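Local coordinates for substrate-binding protein (Synechococcus sp., PDB 6WPN), which probably binds sugars or oligosaccharides in the periplasm of a marine cyanobacterium, as a solute-binding protein serving an uptake transporter, at residues F185-V189 and E240-Q246; R181-F185 and G256-L260. All blocks are in the same frame, centred on the assembly; numbering follows the deposited sequence.

Overall arrangement
Going from the N terminus, the chain leaves helix 168-179 and enters one irregular run, residues 181-189, that makes both contacts. After helices 195-202 and 219-233 it returns at 240-246 and closes interaction 1, a loop of 50 intervening residues. It then runs through helix 246-254 and comes back at 256-260 to close interaction 2, so the first loop nests inside the second. The two centres lie about 13 Å apart. Phe185 belongs to both contacts, at the junction of the run's two halves. Together they tie the connection between helices 168-179 and 195-202 to both ends of helix 246-254 and to the start of strand 260-263.

Interaction 1: F185-V189 and E240-Q246; sequences FVTVV and EVVSQGQ
Phe185 and Val241 make the main apolar contact. The CG1 methyl of Val241 sits 3.7 Å from the centroid of the Phe185 ring and almost on its normal, a CH-pi contact. The ring reaches this methyl because CG is anti to the backbone N (chi1 -172°), and CG of Glu240, whose carboxylate forms a salt bridge with Arg248, lies at its edge. Gln246, bent at chi2, brings NE2 to the ring's edge, amide and ring planes 84° apart; Gln246 NE2 and Thr187 N, 3.5 Å apart, are both donors and unbonded. Val188 CG1 lies 3.4 Å from Val242 CA, closer than usual van der Waals contact, while the CG2 branch of Val189 rests on the peptide joining Ser243 and Gln244. Val188 also touches Tyr396, Leu399 and Met403 of helix 388-403.

Two hydrogen bonds cross over. Val188 N donates to Val241 O at 3.0 Å, nearly straight. Thr187 OG1 gives its proton to Gln244 O at 2.8 Å, from above the carbonyl plane. The same OG1 accepts from Val189 N at 3.2 Å, fixing the hydroxyl's rotation. The Thr187-Val189 bond makes an ST turn, which the hydroxyl ties to Gln244, just ahead of Gly245, the N-cap of helix 246-254.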
loop_
_atom_site.group_PDB
_atom_site.type_symbol
_atom_site.label_atom_id
_atom_site.label_comp_id
_atom_site.label_asym_id
_atom_site.label_seq_id
_atom_site.Cartn_x
_atom_site.Cartn_y
_atom_site.Cartn_z
ATOM N N PHE A 185 4.792 -15.123 -1.925
ATOM C CA PHE A 185 3.716 -15.001 -2.907
ATOM C C PHE A 185 3.636 -13.535 -3.306
ATOM O O PHE A 185 3.159 -12.712 -2.522
ATOM C CB PHE A 185 2.383 -15.476 -2.319
ATOM C CG PHE A 185 1.255 -15.553 -3.315
ATOM C CD1 PHE A 185 0.696 -14.408 -3.863
ATOM C CD2 PHE A 185 0.722 -16.781 -3.667
ATOM C CE1 PHE A 185 -0.341 -14.486 -4.766
ATOM C CE2 PHE A 185 -0.322 -16.868 -4.568
ATOM C CZ PHE A 185 -0.856 -15.719 -5.122
ATOM N N VAL A 186 4.095 -13.200 -4.507
ATOM C CA VAL A 186 3.963 -11.845 -5.030
ATOM C C VAL A 186 3.169 -11.927 -6.327
ATOM O O VAL A 186 3.591 -12.592 -7.280
ATOM C CB VAL A 186 5.327 -11.176 -5.247
ATOM C CG1 VAL A 186 5.145 -9.780 -5.817
ATOM C CG2 VAL A 186 6.103 -11.126 -3.938
ATOM N N THR A 187 2.017 -11.263 -6.356
ATOM C CA THR A 187 1.121 -11.370 -7.492
ATOM C C THR A 187 1.645 -10.568 -8.679
ATOM O O THR A 187 2.297 -9.530 -8.525
ATOM C CB THR A 187 -0.286 -10.895 -7.123
ATOM O OG1 THR A 187 -1.174 -11.143 -8.219
ATOM C CG2 THR A 187 -0.294 -9.399 -6.799
ATOM N N VAL A 188 1.363 -11.074 -9.876
ATOM C CA VAL A 188 1.678 -10.387 -11.120
ATOM C C VAL A 188 0.403 -10.134 -11.933
ATOM O O VAL A 188 0.449 -9.924 -13.142
ATOM C CB VAL A 188 2.759 -11.163 -11.908
ATOM C CG1 VAL A 188 2.232 -12.480 -12.423
ATOM C CG2 VAL A 188 3.370 -10.331 -13.033
ATOM N N VAL A 189 -0.746 -10.147 -11.259
ATOM C CA VAL A 189 -2.024 -9.768 -11.855
ATOM C C VAL A 189 -1.963 -8.261 -12.071
ATOM O O VAL A 189 -1.786 -7.510 -11.099
ATOM C CB VAL A 189 -3.208 -10.189 -10.971
ATOM C CG1 VAL A 189 -4.504 -9.566 -11.472
ATOM C CG2 VAL A 189 -3.323 -11.705 -10.947
ATOM N N GLU A 240 -0.233 -19.882 -9.179
ATOM C CA GLU A 240 -1.345 -18.956 -9.319
ATOM C C GLU A 240 -0.957 -17.512 -9.041
ATOM O O GLU A 240 -1.847 -16.661 -8.940
ATOM C CB GLU A 240 -2.507 -19.368 -8.406
ATOM C CG GLU A 240 -2.198 -19.348 -6.910
ATOM C CD GLU A 240 -1.815 -20.716 -6.361
ATOM O OE1 GLU A 240 -1.250 -21.534 -7.121
ATOM O OE2 GLU A 240 -2.097 -20.976 -5.167
ATOM N N VAL A 241 0.340 -17.206 -8.932
ATOM C CA VAL A 241 0.723 -15.804 -8.828
ATOM C C VAL A 241 0.431 -15.066 -10.126
ATOM O O VAL A 241 0.213 -13.850 -10.104
ATOM C CB VAL A 241 2.208 -15.636 -8.446
ATOM C CG1 VAL A 241 2.484 -16.191 -7.049
ATOM C CG2 VAL A 241 3.102 -16.291 -9.472
ATOM N N VAL A 242 0.383 -15.779 -11.258
ATOM C CA VAL A 242 0.064 -15.146 -12.535
ATOM C C VAL A 242 -1.426 -14.926 -12.721
ATOM O O VAL A 242 -1.828 -14.277 -13.695
ATOM C CB VAL A 242 0.595 -15.955 -13.734
ATOM C CG1 VAL A 242 2.120 -16.058 -13.679
ATOM C CG2 VAL A 242 -0.050 -17.334 -13.785
ATOM N N SER A 243 -2.261 -15.451 -11.829
ATOM C CA SER A 243 -3.696 -15.361 -12.024
ATOM C C SER A 243 -4.484 -14.937 -10.791
ATOM O O SER A 243 -5.666 -14.604 -10.934
ATOM C CB SER A 243 -4.245 -16.699 -12.536
ATOM O OG SER A 243 -4.099 -17.700 -11.557
ATOM N N GLN A 244 -3.887 -14.926 -9.601
ATOM C CA GLN A 244 -4.592 -14.573 -8.376
ATOM C C GLN A 244 -3.772 -13.566 -7.581
ATOM O O GLN A 244 -2.540 -13.531 -7.672
ATOM C CB GLN A 244 -4.883 -15.824 -7.513
ATOM C CG GLN A 244 -5.928 -16.758 -8.120
ATOM C CD GLN A 244 -6.194 -17.993 -7.279
ATOM O OE1 GLN A 244 -5.271 -18.626 -6.767
ATOM N NE2 GLN A 244 -7.459 -18.345 -7.138
ATOM N N GLY A 245 -4.467 -12.745 -6.797
ATOM C CA GLY A 245 -3.853 -11.669 -6.054
ATOM C C GLY A 245 -3.556 -12.032 -4.614
ATOM O O GLY A 245 -3.494 -13.208 -4.238
ATOM N N GLN A 246 -3.404 -10.995 -3.785
ATOM C CA GLN A 246 -2.953 -11.179 -2.411
ATOM C C GLN A 246 -3.995 -11.862 -1.535
ATOM O O GLN A 246 -3.649 -12.357 -0.457
ATOM C CB GLN A 246 -2.567 -9.829 -1.806
ATOM C CG GLN A 246 -1.289 -9.245 -2.381
ATOM C CD GLN A 246 -0.094 -10.165 -2.206
ATOM O OE1 GLN A 246 0.120 -10.728 -1.127
ATOM N NE2 GLN A 246 0.684 -10.336 -3.275
#

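Interaction 2: R181-F185 and G256-L260; sequences RYGLF and GELAL
Arg181 to Leu184 run alongside Glu257 to Leu260 in parallel register, a short backbone pairing with a single beta bridge, Tyr182 to Leu258, between helix 246-254 and strand 260-263. Tyr182 N donates to Glu257 O at 3.3 Å, and Ala259 N returns a bond to Tyr182 O at 2.9 Å, the two-way pattern of a parallel bridge. A weak bond from Leu260 N to Gly183 O extends it, and that carbonyl also takes the hydroxyl of Tyr171. Gly256, with positive phi, ends the helix in a Schellman motif.

Leu258 CD1 lies 3.5 Å from Leu184 C, and Leu258 CD2 is 3.8 Å from Phe185 CB. A trans first torsion (chi1 -173°) and a chi2 of 56° turn these methyls back to 181-185, though the Leu258 CB sets off away from it.

At the partly exposed end, Arg181 NE and Glu257 OE2 form a salt bridge at 2.6 Å, doubtfully short. The oxygen comes over a guanidinium face, planes 27° apart, so this is charge attraction rather than a straight N-H...O bond. A leucine in place of Arg181 would probably leave the Glu257 carboxylate without this mate. Charge thus holds one end, while the Leu258 methyls pack at the buried end.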
loop_
_atom_site.group_PDB
_atom_site.type_symbol
_atom_site.label_atom_id
_atom_site.label_comp_id
_atom_site.label_asym_id
_atom_site.label_seq_id
_atom_site.Cartn_x
_atom_site.Cartn_y
_atom_site.Cartn_z
ATOM N N ARG A 181 6.152 -26.550 0.626
ATOM C CA ARG A 181 5.363 -25.334 0.664
ATOM C C ARG A 181 6.119 -24.218 -0.049
ATOM O O ARG A 181 7.230 -24.404 -0.547
ATOM C CB ARG A 181 5.040 -24.955 2.110
ATOM C CG ARG A 181 3.794 -25.611 2.689
ATOM C CD ARG A 181 3.902 -27.122 2.759
ATOM N NE ARG A 181 2.723 -27.726 3.364
ATOM C CZ ARG A 181 2.526 -29.037 3.489
ATOM N NH1 ARG A 181 3.429 -29.893 3.025
ATOM N NH2 ARG A 181 1.423 -29.490 4.070
ATOM N N TYR A 182 5.509 -23.042 -0.112
ATOM C CA TYR A 182 6.067 -21.918 -0.849
ATOM C C TYR A 182 6.638 -20.869 0.097
ATOM O O TYR A 182 6.067 -20.592 1.156
ATOM C CB TYR A 182 4.996 -21.314 -1.766
ATOM C CG TYR A 182 4.661 -22.241 -2.912
ATOM C CD1 TYR A 182 5.455 -22.281 -4.051
ATOM C CD2 TYR A 182 3.583 -23.119 -2.831
ATOM C CE1 TYR A 182 5.165 -23.144 -5.094
ATOM C CE2 TYR A 182 3.285 -23.988 -3.870
ATOM C CZ TYR A 182 4.082 -23.993 -4.997
ATOM O OH TYR A 182 3.805 -24.848 -6.038
ATOM N N GLY A 183 7.762 -20.271 -0.309
ATOM C CA GLY A 183 8.426 -19.292 0.531
ATOM C C GLY A 183 7.772 -17.927 0.531
ATOM O O GLY A 183 7.814 -17.223 1.545
ATOM N N LEU A 184 7.187 -17.520 -0.594
ATOM C CA LEU A 184 6.560 -16.206 -0.689
ATOM C C LEU A 184 5.550 -16.216 -1.830
ATOM O O LEU A 184 5.457 -17.173 -2.602
ATOM C CB LEU A 184 7.603 -15.099 -0.884
ATOM C CG LEU A 184 8.242 -14.984 -2.266
ATOM C CD1 LEU A 184 8.939 -13.639 -2.408
ATOM C CD2 LEU A 184 9.222 -16.135 -2.523
ATOM N N PHE A 185 4.792 -15.123 -1.925
ATOM C CA PHE A 185 3.716 -15.001 -2.907
ATOM C C PHE A 185 3.636 -13.535 -3.306
ATOM O O PHE A 185 3.159 -12.712 -2.522
ATOM C CB PHE A 185 2.383 -15.476 -2.319
ATOM C CG PHE A 185 1.255 -15.553 -3.315
ATOM C CD1 PHE A 185 0.696 -14.408 -3.863
ATOM C CD2 PHE A 185 0.722 -16.781 -3.667
ATOM C CE1 PHE A 185 -0.341 -14.486 -4.766
ATOM C CE2 PHE A 185 -0.322 -16.868 -4.568
ATOM C CZ PHE A 185 -0.856 -15.719 -5.122
ATOM N N GLY A 256 -1.276 -22.635 6.306
ATOM C CA GLY A 256 0.034 -23.186 6.577
ATOM C C GLY A 256 0.808 -23.577 5.342
ATOM O O GLY A 256 1.734 -24.386 5.438
ATOM N N GLU A 257 0.452 -23.035 4.176
ATOM C CA GLU A 257 1.109 -23.367 2.920
ATOM C C GLU A 257 2.043 -22.271 2.425
ATOM O O GLU A 257 2.652 -22.430 1.362
ATOM C CB GLU A 257 0.063 -23.685 1.847
ATOM C CG GLU A 257 -0.539 -25.077 1.968
ATOM C CD GLU A 257 0.459 -26.176 1.632
ATOM O OE1 GLU A 257 1.288 -25.968 0.716
ATOM O OE2 GLU A 257 0.418 -27.245 2.286
ATOM N N LEU A 258 2.171 -21.170 3.164
ATOM C CA LEU A 258 3.024 -20.049 2.785
ATOM C C LEU A 258 3.899 -19.682 3.977
ATOM O O LEU A 258 3.382 -19.393 5.061
ATOM C CB LEU A 258 2.178 -18.852 2.336
ATOM C CG LEU A 258 2.895 -17.636 1.745
ATOM C CD1 LEU A 258 3.741 -18.054 0.561
ATOM C CD2 LEU A 258 1.889 -16.568 1.329
ATOM N N ALA A 259 5.219 -19.680 3.775
ATOM C CA ALA A 259 6.137 -19.438 4.885
ATOM C C ALA A 259 6.236 -17.960 5.239
ATOM O O ALA A 259 6.406 -17.622 6.413
ATOM C CB ALA A 259 7.526 -19.988 4.557
ATOM N N LEU A 260 6.137 -17.069 4.256
ATOM C CA LEU A 260 6.229 -15.636 4.504
ATOM C C LEU A 260 5.073 -14.941 3.801
ATOM O O LEU A 260 4.839 -15.167 2.612
ATOM C CB LEU A 260 7.571 -15.068 4.022
ATOM C CG LEU A 260 7.886 -13.597 4.328
ATOM C CD1 LEU A 260 9.389 -13.378 4.435
ATOM C CD2 LEU A 260 7.313 -12.673 3.266
#